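Local coordinates for uncharacterized protein (Legionella pneumophila subsp. pneumophila, PDB 5L0L) that is of unknown function but carries a HIT-related domain, consistent with binding a nucleotide or other phosphate-bearing ligand, within a longer, probably membrane-anchored protein, at residues T20-S25 / L41-C46; I53-E58 / F67-T72; G103-S108 / L158-K163; A83-Q88 / A191-S196. All blocks are in the same frame, centred on the assembly; numbering follows the deposited sequence. Where two conformers were deposited one is given.

Contact 1: residues T20-S25 / L41-C46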
loop_
_atom_site.group_PDB
_atom_site.type_symbol
_atom_site.label_atom_id
_atom_site.label_comp_id
_atom_site.label_asym_id
_atom_site.label_seq_id
_atom_site.Cartn_x
_atom_site.Cartn_y
_atom_site.Cartn_z
ATOM N N THR A 20 9.508 -8.919 19.027
ATOM C CA THR A 20 8.453 -9.792 19.616
ATOM C C THR A 20 8.109 -9.448 21.055
ATOM O O THR A 20 7.087 -9.931 21.539
ATOM C CB THR A 20 8.780 -11.319 19.587
ATOM O OG1 THR A 20 9.850 -11.605 20.501
ATOM C CG2 THR A 20 9.137 -11.805 18.173
ATOM N N ARG A 21 8.926 -8.619 21.719
ATOM C CA ARG A 21 8.744 -8.307 23.152
ATOM C C ARG A 21 7.415 -7.636 23.469
ATOM O O ARG A 21 6.869 -7.844 24.549
ATOM C CB ARG A 21 9.891 -7.420 23.690
ATOM C CG ARG A 21 9.876 -7.214 25.214
ATOM C CD ARG A 21 11.019 -6.318 25.688
ATOM N NE ARG A 21 11.007 -5.016 24.990
ATOM C CZ ARG A 21 12.033 -4.438 24.344
ATOM N NH1 ARG A 21 11.843 -3.249 23.755
ATOM N NH2 ARG A 21 13.250 -4.995 24.291
ATOM N N ALA A 22 6.882 -6.848 22.535
ATOM C CA ALA A 22 5.550 -6.254 22.706
ATOM C C ALA A 22 4.427 -7.296 22.821
ATOM O O ALA A 22 3.327 -6.952 23.267
ATOM C CB ALA A 22 5.256 -5.258 21.585
ATOM N N GLY A 23 4.694 -8.545 22.402
ATOM C CA GLY A 23 3.765 -9.662 22.560
ATOM C C GLY A 23 2.679 -9.674 21.515
ATOM O O GLY A 23 1.536 -10.080 21.798
ATOM N N THR A 24 2.990 -9.189 20.307
ATOM C CA THR A 24 1.958 -9.076 19.270
ATOM C C THR A 24 2.286 -9.822 17.974
ATOM O O THR A 24 1.601 -9.649 16.980
ATOM C CB THR A 24 1.634 -7.603 18.936
ATOM O OG1 THR A 24 2.730 -6.976 18.272
ATOM C CG2 THR A 24 1.305 -6.830 20.192
ATOM N N SER A 25 3.283 -10.699 18.010
ATOM C CA SER A 25 3.682 -11.377 16.788
ATOM C C SER A 25 2.679 -12.470 16.349
ATOM O O SER A 25 2.283 -13.340 17.151
ATOM C CB SER A 25 5.108 -11.934 16.942
ATOM O OG SER A 25 5.492 -12.558 15.731
ATOM N N LEU A 41 0.580 -7.709 15.111
ATOM C CA LEU A 41 -0.440 -6.691 15.370
ATOM C C LEU A 41 0.274 -5.423 15.862
ATOM O O LEU A 41 1.278 -5.497 16.593
ATOM C CB LEU A 41 -1.495 -7.146 16.381
ATOM C CG LEU A 41 -2.509 -8.140 15.862
ATOM C CD1 LEU A 41 -3.241 -8.752 17.051
ATOM C CD2 LEU A 41 -3.515 -7.483 14.910
ATOM N N ASN A 42 -0.222 -4.277 15.430
ATOM C CA ASN A 42 0.366 -3.006 15.831
ATOM C C ASN A 42 0.241 -2.835 17.352
ATOM O O ASN A 42 -0.882 -2.814 17.859
ATOM C CB ASN A 42 -0.306 -1.856 15.088
ATOM C CG ASN A 42 0.422 -0.546 15.290
ATOM O OD1 ASN A 42 0.663 -0.133 16.435
ATOM N ND2 ASN A 42 0.765 0.125 14.204
ATOM N N PRO A 43 1.369 -2.723 18.079
ATOM C CA PRO A 43 1.264 -2.692 19.543
ATOM C C PRO A 43 0.641 -1.431 20.113
ATOM O O PRO A 43 0.197 -1.474 21.259
ATOM C CB PRO A 43 2.717 -2.790 20.043
ATOM C CG PRO A 43 3.583 -2.718 18.850
ATOM C CD PRO A 43 2.769 -2.823 17.602
ATOM N N THR A 44 0.592 -0.356 19.334
ATOM C CA THR A 44 0.081 0.930 19.839
ATOM C C THR A 44 -1.264 1.385 19.298
ATOM O O THR A 44 -1.777 2.388 19.774
ATOM C CB THR A 44 1.113 2.049 19.617
ATOM O OG1 THR A 44 1.336 2.254 18.219
ATOM C CG2 THR A 44 2.402 1.695 20.282
ATOM N N ASP A 45 -1.856 0.647 18.359
ATOM C CA ASP A 45 -3.112 1.041 17.773
ATOM C C ASP A 45 -3.881 -0.207 17.335
ATOM O O ASP A 45 -3.483 -0.882 16.392
ATOM C CB ASP A 45 -2.855 1.963 16.571
ATOM C CG ASP A 45 -4.131 2.617 16.046
ATOM O OD1 ASP A 45 -5.201 2.562 16.713
ATOM O OD2 ASP A 45 -4.050 3.216 14.951
ATOM N N CYS A 46 -4.996 -0.474 18.025
ATOM C CA CYS A 46 -5.848 -1.623 17.737
ATOM C C CYS A 46 -6.904 -1.355 16.706
ATOM O O CYS A 46 -7.556 -2.299 16.243
ATOM C CB CYS A 46 -6.534 -2.133 19.018
ATOM S SG CYS A 46 -7.723 -1.026 19.785
#
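With chi1 at 69°, Thr24 holds OG1 between its own backbone N and carbonyl carbon, facing Leu41, while CG2 lies anti to that carbonyl carbon and is carried toward Pro43. The hydroxyl donates in the plane of the Leu41 carbonyl, with Thr24 OG1 2.7 Å from Leu41 O. A backbone bond runs the other way, from Leu41 N to Thr24 O at 2.9 Å. The two bonds pair one residue with the other, and the threonine hydroxyl takes the role that a main-chain N-H would play in a hydrogen-bonded antiparallel pair, so the pairing of strands 25-31 and 35-41 closes at Thr24 and Leu41 with one main-chain bond and one from the hydroxyl. Beyond this polar link the contact turns apolar: Thr24 CG2 comes within 4.2 Å of Pro43 CA, and farther out Ala22 CB meets Pro43 CB at 3.9 Å, nearer the surface. Each side is folded by a turn of its own. Thr20 to Gly23 form a type I beta turn closed by Gly23 N to Thr20 O, and Asn42 makes an Asx turn in which OD1 accepts from Thr44 N at 2.9 Å. The hydroxyl of Thr44 also donates to Asn42 OD1, at 3.1 Å from OG1, so two bonds fix the rotation of this amide. Asp45, farther along, forms salt bridges with Arg47 and Arg50. Leu41 leans on Leu179, Cys182 and Leu183 of helix 176-194, Thr24 also touches Leu179, and Asn42 O receives Trp174 NE1, so the contact lies between the ends of strands 25-31 and 35-41 and the start of that helix.

Contact 2: residues I53-E58 / F67-T72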
loop_
_atom_site.group_PDB
_atom_site.type_symbol
_atom_site.label_atom_id
_atom_site.label_comp_id
_atom_site.label_asym_id
_atom_site.label_seq_id
_atom_site.Cartn_x
_atom_site.Cartn_y
_atom_site.Cartn_z
ATOM N N ILE A 53 3.693 -5.314 8.627
ATOM C CA ILE A 53 4.444 -6.312 7.909
ATOM C C ILE A 53 5.797 -5.671 7.692
ATOM O O ILE A 53 5.870 -4.570 7.106
ATOM C CB ILE A 53 3.799 -6.636 6.553
ATOM C CG1 ILE A 53 2.364 -7.120 6.772
ATOM C CG2 ILE A 53 4.665 -7.659 5.789
ATOM C CD1 ILE A 53 1.619 -7.458 5.494
ATOM N N ARG A 54 6.845 -6.330 8.203
ATOM C CA ARG A 54 8.170 -5.750 8.258
ATOM C C ARG A 54 9.240 -6.697 7.718
ATOM O O ARG A 54 9.236 -7.895 8.004
ATOM C CB ARG A 54 8.487 -5.311 9.696
ATOM C CG ARG A 54 9.926 -4.865 9.948
ATOM C CD ARG A 54 10.766 -6.024 10.393
ATOM N NE ARG A 54 12.130 -5.639 10.799
ATOM C CZ ARG A 54 12.521 -5.354 12.050
ATOM N NH1 ARG A 54 11.681 -5.379 13.088
ATOM N NH2 ARG A 54 13.785 -5.047 12.257
ATOM N N TYR A 55 10.152 -6.136 6.934
ATOM C CA TYR A 55 11.265 -6.909 6.394
ATOM C C TYR A 55 12.326 -7.000 7.478
ATOM O O TYR A 55 12.825 -5.970 7.937
ATOM C CB TYR A 55 11.829 -6.170 5.179
ATOM C CG TYR A 55 13.090 -6.755 4.597
ATOM C CD1 TYR A 55 13.196 -8.113 4.331
ATOM C CD2 TYR A 55 14.160 -5.921 4.251
ATOM C CE1 TYR A 55 14.376 -8.644 3.776
ATOM C CE2 TYR A 55 15.326 -6.443 3.683
ATOM C CZ TYR A 55 15.427 -7.807 3.473
ATOM O OH TYR A 55 16.593 -8.333 2.886
ATOM N N LEU A 56 12.657 -8.220 7.874
ATOM C CA LEU A 56 13.661 -8.472 8.901
ATOM C C LEU A 56 15.075 -8.462 8.316
ATOM O O LEU A 56 15.911 -7.674 8.724
ATOM C CB LEU A 56 13.391 -9.825 9.586
ATOM C CG LEU A 56 12.073 -9.966 10.331
ATOM C CD1 LEU A 56 11.718 -11.441 10.595
ATOM C CD2 LEU A 56 12.151 -9.188 11.629
ATOM N N ASN A 57 15.313 -9.355 7.374
ATOM C CA ASN A 57 16.651 -9.573 6.824
ATOM C C ASN A 57 16.628 -10.573 5.687
ATOM O O ASN A 57 15.624 -11.243 5.439
ATOM C CB ASN A 57 17.593 -10.101 7.930
ATOM C CG ASN A 57 17.231 -11.498 8.382
ATOM O OD1 ASN A 57 16.114 -11.761 8.816
ATOM N ND2 ASN A 57 18.182 -12.404 8.300
ATOM N N GLU A 58 17.786 -10.709 5.040
ATOM C CA GLU A 58 17.993 -11.651 3.954
ATOM C C GLU A 58 19.034 -12.678 4.435
ATOM O O GLU A 58 20.004 -12.299 5.090
ATOM C CB GLU A 58 18.480 -10.878 2.721
ATOM C CG GLU A 58 19.050 -11.717 1.608
ATOM C CD GLU A 58 20.512 -12.096 1.822
ATOM O OE1 GLU A 58 21.307 -11.197 2.212
ATOM O OE2 GLU A 58 20.851 -13.285 1.602
ATOM N N PHE A 67 18.451 -1.731 8.078
ATOM C CA PHE A 67 18.012 -0.397 8.474
ATOM C C PHE A 67 18.663 0.667 7.631
ATOM O O PHE A 67 19.800 0.502 7.156
ATOM C CB PHE A 67 18.369 -0.061 9.926
ATOM C CG PHE A 67 17.737 -0.934 10.974
ATOM C CD1 PHE A 67 16.554 -1.652 10.751
ATOM C CD2 PHE A 67 18.320 -1.001 12.249
ATOM C CE1 PHE A 67 16.003 -2.432 11.762
ATOM C CE2 PHE A 67 17.774 -1.782 13.251
ATOM C CZ PHE A 67 16.597 -2.489 13.012
ATOM N N ASN A 68 17.953 1.776 7.431
ATOM C CA ASN A 68 18.556 3.009 6.905
ATOM C C ASN A 68 19.343 2.826 5.607
ATOM O O ASN A 68 20.514 3.217 5.503
ATOM C CB ASN A 68 19.431 3.659 8.007
ATOM C CG ASN A 68 18.644 3.958 9.283
ATOM O OD1 ASN A 68 17.416 4.074 9.272
ATOM N ND2 ASN A 68 19.339 4.087 10.383
ATOM N N ARG A 69 18.692 2.253 4.608
ATOM C CA ARG A 69 19.336 2.054 3.333
ATOM C C ARG A 69 18.288 1.899 2.248
ATOM O O ARG A 69 17.113 1.593 2.565
ATOM C CB ARG A 69 20.254 0.832 3.377
ATOM C CG ARG A 69 19.583 -0.511 3.643
ATOM C CD ARG A 69 20.509 -1.646 3.198
ATOM N NE ARG A 69 20.022 -2.995 3.504
ATOM C CZ ARG A 69 19.175 -3.701 2.750
ATOM N NH1 ARG A 69 18.647 -3.183 1.625
ATOM N NH2 ARG A 69 18.868 -4.953 3.106
ATOM N N PRO A 70 18.701 2.058 0.986
ATOM C CA PRO A 70 17.810 1.662 -0.081
ATOM C C PRO A 70 17.478 0.177 -0.026
ATOM O O PRO A 70 18.333 -0.665 0.363
ATOM C CB PRO A 70 18.635 1.948 -1.370
ATOM C CG PRO A 70 19.640 2.980 -0.960
ATOM C CD PRO A 70 19.982 2.608 0.456
ATOM N N TYR A 71 16.270 -0.138 -0.471
ATOM C CA TYR A 71 15.816 -1.513 -0.564
ATOM C C TYR A 71 15.809 -1.911 -2.028
ATOM O O TYR A 71 15.465 -1.125 -2.909
ATOM C CB TYR A 71 14.425 -1.715 0.129
ATOM C CG TYR A 71 14.549 -1.401 1.589
ATOM C CD1 TYR A 71 15.250 -2.249 2.439
ATOM C CD2 TYR A 71 14.054 -0.218 2.107
ATOM C CE1 TYR A 71 15.449 -1.924 3.767
ATOM C CE2 TYR A 71 14.226 0.106 3.422
ATOM C CZ TYR A 71 14.947 -0.727 4.244
ATOM O OH TYR A 71 15.131 -0.368 5.553
ATOM N N THR A 72 16.161 -3.161 -2.256
ATOM C CA THR A 72 16.210 -3.711 -3.599
ATOM C C THR A 72 14.812 -4.047 -4.050
ATOM O O THR A 72 13.900 -4.198 -3.233
ATOM C CB THR A 72 17.074 -4.986 -3.662
ATOM O OG1 THR A 72 16.426 -6.072 -2.994
ATOM C CG2 THR A 72 18.440 -4.747 -3.028
#
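In the HIT-related domain, strand 51-58 of the antiparallel sheet is followed by a loop that returns past it before helix 73-92; here Arg54 and Tyr55 of the strand meet Phe67, Arg69 and Tyr71 of the loop. Arg54, bent at chi2 (-91°), brings NH2 to the edge of the Phe67 ring, 3.5 Å from CE1, with the planes inclined by 34°. Its guanidinium is held by NE donating to Tyr55 O at 3.0 Å, from above the carbonyl plane, and by NH2 donating to Ser16 O; Leu56 CD2 lies over one face near its rim. Tyr55 is met at its ring edge by Arg69, whose NH2 stands 3.9 Å from Tyr55 CE2 in a nearly perpendicular guanidinium. Glu75 OE2 joins the two residues, taking a salt bridge from Arg69 NH2 and a hydrogen bond from Tyr55 OH. Arg69 NH1 turns back to Pro70 O at 2.8 Å, and its NE reaches Ser65 O, which fixes the group's orientation. Tyr71 CE1 sits above the rim of one guanidinium face of Arg69 and also approaches Tyr55, 4.2 Å from its CD2; the Tyr71 hydroxyl bonds Ala66 O. Strand 51-58 runs between strands 35-41 and 128-134, with a classic beta bulge where Leu56 and Asn57 face His36, and the loop passes on through the N-cap Thr72 into helix 73-92.

Contact 3: residues G103-S108 / L158-K163. With SO4 (sulfate ion), chain C.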
loop_
_atom_site.group_PDB
_atom_site.type_symbol
_atom_site.label_atom_id
_atom_site.label_comp_id
_atom_site.label_asym_id
_atom_site.label_seq_id
_atom_site.Cartn_x
_atom_site.Cartn_y
_atom_site.Cartn_z
ATOM N N GLY A 103 6.319 5.234 6.086
ATOM C CA GLY A 103 7.626 5.560 6.670
ATOM C C GLY A 103 7.790 6.985 7.174
ATOM O O GLY A 103 8.930 7.375 7.485
ATOM N N ASN A 104 6.694 7.753 7.319
ATOM C CA ASN A 104 6.807 9.153 7.720
ATOM C C ASN A 104 7.497 9.333 9.078
ATOM O O ASN A 104 8.218 10.332 9.304
ATOM C CB ASN A 104 5.452 9.802 7.817
ATOM C CG ASN A 104 4.729 9.842 6.482
ATOM O OD1 ASN A 104 5.321 10.154 5.434
ATOM N ND2 ASN A 104 3.470 9.474 6.518
ATOM N N ASN A 105 7.276 8.368 9.968
ATOM C CA ASN A 105 7.826 8.496 11.316
ATOM C C ASN A 105 9.323 8.236 11.420
ATOM O O ASN A 105 9.859 8.368 12.513
ATOM C CB ASN A 105 7.057 7.600 12.291
ATOM C CG ASN A 105 5.640 8.056 12.471
ATOM O OD1 ASN A 105 5.305 9.219 12.227
ATOM N ND2 ASN A 105 4.791 7.154 12.928
ATOM N N SER A 106 9.975 7.831 10.348
ATOM C CA SER A 106 11.439 7.719 10.289
ATOM C C SER A 106 12.009 8.542 9.115
ATOM O O SER A 106 13.105 8.268 8.616
ATOM C CB SER A 106 11.844 6.244 10.178
ATOM O OG SER A 106 11.269 5.600 9.055
ATOM N N GLN A 107 11.269 9.554 8.676
ATOM C CA GLN A 107 11.705 10.451 7.598
ATOM C C GLN A 107 11.584 11.900 8.059
ATOM O O GLN A 107 10.641 12.254 8.756
ATOM C CB GLN A 107 10.877 10.224 6.334
ATOM C CG GLN A 107 11.095 8.854 5.691
ATOM C CD GLN A 107 10.000 8.413 4.755
ATOM O OE1 GLN A 107 9.137 9.197 4.351
ATOM N NE2 GLN A 107 9.989 7.123 4.443
ATOM N N SER A 108 12.561 12.752 7.705
ATOM C CA SER A 108 12.515 14.149 8.118
ATOM C C SER A 108 13.107 15.040 7.000
ATOM O O SER A 108 13.645 14.541 6.021
ATOM C CB SER A 108 13.245 14.349 9.459
ATOM O OG SER A 108 14.605 13.990 9.294
ATOM N N LEU A 158 -3.452 6.867 9.917
ATOM C CA LEU A 158 -2.487 5.979 10.569
ATOM C C LEU A 158 -1.662 6.657 11.670
ATOM O O LEU A 158 -0.980 5.953 12.419
ATOM C CB LEU A 158 -1.561 5.293 9.548
ATOM C CG LEU A 158 -2.296 4.341 8.603
ATOM C CD1 LEU A 158 -1.387 3.938 7.460
ATOM C CD2 LEU A 158 -2.853 3.084 9.288
ATOM N N ILE A 159 -1.743 7.989 11.748
ATOM C CA ILE A 159 -1.201 8.826 12.812
ATOM C C ILE A 159 0.283 9.054 12.569
ATOM O O ILE A 159 1.089 8.147 12.762
ATOM C CB ILE A 159 -1.377 8.289 14.264
ATOM C CG1 ILE A 159 -2.782 7.815 14.570
ATOM C CG2 ILE A 159 -0.999 9.397 15.274
ATOM C CD1 ILE A 159 -3.885 8.830 14.334
ATOM N N ALA A 160 0.650 10.236 12.100
ATOM C CA ALA A 160 2.049 10.620 11.963
ATOM C C ALA A 160 2.492 11.303 13.261
ATOM O O ALA A 160 1.713 12.044 13.848
ATOM C CB ALA A 160 2.195 11.580 10.783
ATOM N N LYS A 161 3.709 11.041 13.721
ATOM C CA LYS A 161 4.262 11.750 14.902
ATOM C C LYS A 161 4.377 13.253 14.678
ATOM O O LYS A 161 4.102 14.045 15.571
ATOM C CB LYS A 161 5.641 11.202 15.261
ATOM C CG LYS A 161 5.529 9.847 15.904
ATOM C CD LYS A 161 6.869 9.216 16.261
ATOM C CE LYS A 161 6.613 7.748 16.579
ATOM N NZ LYS A 161 7.615 7.150 17.499
ATOM N N ASN A 162 4.794 13.622 13.474
ATOM C CA ASN A 162 4.916 15.016 13.049
ATOM C C ASN A 162 3.597 15.465 12.379
ATOM O O ASN A 162 3.169 14.914 11.362
ATOM C CB ASN A 162 6.110 15.114 12.096
ATOM C CG ASN A 162 6.503 16.534 11.748
ATOM O OD1 ASN A 162 5.870 17.499 12.176
ATOM N ND2 ASN A 162 7.562 16.668 10.937
ATOM N N LYS A 163 2.954 16.468 12.959
ATOM C CA LYS A 163 1.729 17.033 12.405
ATOM C C LYS A 163 1.850 18.555 12.345
ATOM O O LYS A 163 2.471 19.147 13.219
ATOM C CB LYS A 163 0.547 16.694 13.294
ATOM C CG LYS A 163 0.383 15.221 13.631
ATOM C CD LYS A 163 -0.856 15.015 14.481
ATOM C CE LYS A 163 -1.121 13.541 14.831
ATOM N NZ LYS A 163 -0.107 13.023 15.788
HETATM S S SO4 C . 5.267 4.781 9.591
HETATM O O1 SO4 C . 5.748 3.688 10.486
HETATM O O2 SO4 C . 6.338 5.765 9.699
HETATM O O3 SO4 C . 5.124 4.046 8.340
HETATM O O4 SO4 C . 4.057 5.100 10.361
HETATM O O HOH W 1 5.912 11.776 11.426
#
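Asn105 works in two directions at once: its side-chain oxygen takes hold of the 158-163 loop while its backbone N grips a bound sulfate. With CG anti to the carbonyl carbon (chi1 -66°), the amide reaches across to Lys161, whose backbone N donates to Asn105 OD1 at 2.8 Å. That bond is almost straight, 173° at the hydrogen, though the donor is tilted 33° from the amide carbonyl plane. A water adds a second tie: it lies 2.7 Å from Asn105 OD1, to which it donates, and accepts from Asn162 N at 3.0 Å. Two consecutive backbone N-H groups of the loop are thus linked to one side-chain oxygen, one directly and one through water. The aliphatic part of Lys161 runs alongside the same amide, with CG 3.7 Å from Asn105 OD1. Within the loop, Lys163 NZ folds back onto Ala160 O at 2.8 Å. The other side of the contact is the anion site. Gly103 N donates to sulfate O3 at 2.8 Å and Asn105 N to sulfate O2 at 2.8 Å, while His128 and His130 bond the ion through their NE2 atoms. The second subunit meets the two segments nearby, its Gln98 bonding Asn104 OD1 and its Met155 packing on Ala160. The sulfate probably came from the crystallisation liquor, yet the backbone N-H groups of Gly103 and Asn105 and two histidines spaced as in the HIT motif around one tetrahedral anion are consistent with a site that receives phosphate, and the Asn105 amide ties its rim to the 158-163 loop.

Contact 4: residues A83-Q88 / A191-S196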
loop_
_atom_site.group_PDB
_atom_site.type_symbol
_atom_site.label_atom_id
_atom_site.label_comp_id
_atom_site.label_asym_id
_atom_site.label_seq_id
_atom_site.Cartn_x
_atom_site.Cartn_y
_atom_site.Cartn_z
ATOM N N ALA A 83 2.229 -9.009 1.886
ATOM C CA ALA A 83 0.998 -8.218 1.919
ATOM C C ALA A 83 -0.155 -8.895 1.161
ATOM O O ALA A 83 -1.265 -9.003 1.687
ATOM C CB ALA A 83 1.244 -6.780 1.448
ATOM N N SER A 84 0.101 -9.388 -0.048
ATOM C CA SER A 84 -0.937 -10.079 -0.830
ATOM C C SER A 84 -1.525 -11.261 -0.063
ATOM O O SER A 84 -2.754 -11.440 -0.041
ATOM C CB SER A 84 -0.368 -10.555 -2.164
ATOM O OG SER A 84 0.062 -9.438 -2.933
ATOM N N LEU A 85 -0.660 -12.036 0.585
ATOM C CA LEU A 85 -1.092 -13.159 1.448
ATOM C C LEU A 85 -1.998 -12.650 2.586
ATOM O O LEU A 85 -3.105 -13.133 2.778
ATOM C CB LEU A 85 0.128 -13.884 2.041
ATOM C CG LEU A 85 -0.141 -14.895 3.163
ATOM C CD1 LEU A 85 -1.080 -15.961 2.678
ATOM C CD2 LEU A 85 1.157 -15.514 3.687
HETATM N N MSE A 86 -1.516 -11.645 3.321
HETATM C CA MSE A 86 -2.260 -11.157 4.481
HETATM C C MSE A 86 -3.584 -10.544 4.129
HETATM O O MSE A 86 -4.495 -10.570 4.955
HETATM C CB MSE A 86 -1.454 -10.206 5.367
HETATM C CG MSE A 86 -0.224 -10.832 5.994
HETATM SE SE MSE A 86 -0.620 -12.460 7.037
HETATM C CE MSE A 86 -1.946 -11.707 8.243
ATOM N N THR A 87 -3.738 -9.967 2.924
ATOM C CA THR A 87 -5.061 -9.469 2.537
ATOM C C THR A 87 -6.184 -10.527 2.665
ATOM O O THR A 87 -7.329 -10.182 2.976
ATOM C CB THR A 87 -5.136 -8.909 1.104
ATOM O OG1 THR A 87 -4.918 -9.965 0.153
ATOM C CG2 THR A 87 -4.131 -7.743 0.894
ATOM N N GLN A 88 -5.832 -11.802 2.463
ATOM C CA GLN A 88 -6.820 -12.873 2.524
ATOM C C GLN A 88 -7.329 -13.146 3.936
ATOM O O GLN A 88 -8.469 -13.599 4.094
ATOM C CB GLN A 88 -6.286 -14.136 1.842
ATOM C CG GLN A 88 -5.886 -13.874 0.369
ATOM C CD GLN A 88 -6.996 -13.240 -0.441
ATOM O OE1 GLN A 88 -8.023 -13.882 -0.723
ATOM N NE2 GLN A 88 -6.837 -11.956 -0.783
ATOM N N ALA A 191 -3.286 -19.742 9.443
ATOM C CA ALA A 191 -2.929 -21.167 9.387
ATOM C C ALA A 191 -3.926 -21.911 8.502
ATOM O O ALA A 191 -3.510 -22.762 7.695
ATOM C CB ALA A 191 -2.846 -21.779 10.773
ATOM N N GLU A 192 -5.214 -21.578 8.611
ATOM C CA GLU A 192 -6.228 -22.187 7.732
ATOM C C GLU A 192 -5.964 -21.856 6.271
ATOM O O GLU A 192 -6.053 -22.717 5.378
ATOM C CB GLU A 192 -7.632 -21.746 8.115
ATOM C CG GLU A 192 -8.116 -22.400 9.400
ATOM C CD GLU A 192 -9.364 -21.794 9.998
ATOM O OE1 GLU A 192 -9.803 -20.709 9.597
ATOM O OE2 GLU A 192 -9.923 -22.406 10.927
ATOM N N TYR A 193 -5.670 -20.591 6.033
ATOM C CA TYR A 193 -5.465 -20.129 4.657
ATOM C C TYR A 193 -4.292 -20.834 4.003
ATOM O O TYR A 193 -4.363 -21.206 2.814
ATOM C CB TYR A 193 -5.297 -18.599 4.560
ATOM C CG TYR A 193 -5.317 -18.169 3.104
ATOM C CD1 TYR A 193 -6.504 -18.206 2.365
ATOM C CD2 TYR A 193 -4.145 -17.846 2.435
ATOM C CE1 TYR A 193 -6.532 -17.864 1.018
ATOM C CE2 TYR A 193 -4.162 -17.509 1.092
ATOM C CZ TYR A 193 -5.342 -17.506 0.387
ATOM O OH TYR A 193 -5.349 -17.172 -0.969
ATOM N N VAL A 194 -3.219 -21.008 4.747
ATOM C CA VAL A 194 -2.015 -21.672 4.228
ATOM C C VAL A 194 -2.268 -23.140 3.797
ATOM O O VAL A 194 -1.540 -23.653 2.934
ATOM C CB VAL A 194 -0.901 -21.608 5.286
ATOM C CG1 VAL A 194 0.209 -22.608 5.037
ATOM C CG2 VAL A 194 -0.344 -20.213 5.374
ATOM N N ASN A 195 -3.265 -23.768 4.430
ATOM C CA ASN A 195 -3.749 -25.112 4.106
ATOM C C ASN A 195 -4.741 -25.172 2.918
ATOM O O ASN A 195 -5.147 -26.269 2.545
ATOM C CB ASN A 195 -4.403 -25.734 5.358
ATOM C CG ASN A 195 -3.429 -25.903 6.525
ATOM O OD1 ASN A 195 -3.816 -25.883 7.718
ATOM N ND2 ASN A 195 -2.154 -26.070 6.191
ATOM N N SER A 196 -5.140 -24.031 2.335
ATOM C CA SER A 196 -6.144 -24.003 1.255
ATOM C C SER A 196 -5.551 -24.241 -0.155
ATOM O O SER A 196 -4.378 -23.974 -0.394
ATOM C CB SER A 196 -6.910 -22.688 1.249
ATOM O OG SER A 196 -6.109 -21.627 0.756
HETATM O O HOH W 2 -7.839 -16.581 -1.647
#
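The CH-pi contact comes first: Gln88 sets CB over the centre of the Tyr193 ring, 3.8 Å from the centroid and 13° off the ring normal. On the opposite face Ser196 OG lies 3.7 Å above the ring plane, offset toward the rim, so the tyrosine is sandwiched between one residue of helix 73-92 and one from the turn that ends its own helix. A chi1 of -171° swings the Tyr193 ring away from its own backbone N and out to Gln88. The apolar packing is at the ring edge, where Leu85 CD1 approaches Tyr193 CD2 at 3.6 Å, the two side chains lying alongside one another and pointing opposite ways. Polar links finish the join. No direct hydrogen bond spans the segments, but one water bridges them, 2.9 Å from Gln88 OE1, to which it donates, and 2.6 Å from Tyr193 OH. The bend of Gln88 at chi2 (-53°) folds its amide back over its own helix, and NE2 donates to Thr87 OG1 at 2.9 Å; that hydroxyl in turn donates to Ser84 O. At the other end Ser196 OG donates to Tyr193 O at 2.7 Å, on a lone pair, while Ser196 N also donates to that carbonyl. The same serine oxygen N-caps helix 197-203 through Phe199 N. Leu85 reaches Leu207 and Val209 of strand 207-211, and Val73 of the second subunit packs on both Gln88 and Tyr193. This is helix-to-helix packing through an aromatic side chain, joining helix 73-92, which lies on the antiparallel sheet, to the C-terminal end of helix 176-194 beside the subunit interface.

How the contacts relate
Contacts 1, 2 and 3 follow one another along the chain, while contact 4 brackets contact 3, since its helices 73-92 and 176-194 stand before and after it in sequence. The six-stranded antiparallel sheet links the first three: contact 1 lies at the ends of strands 25-31 and 35-41, contact 2 on strand 51-58, and contact 3 beside strand 128-134, which carries His128 and His130. Contact 4 joins through contact 2, Ile53 CD1 lying 3.7 Å from Ala83 CA, where strand meets helix. Contacts 3 and 4 are the farthest apart, about 29 Å between centres and on opposite sides of the chain's centre, yet both meet the second subunit, so the anion site and the helix pair each adjoin the dimer interface.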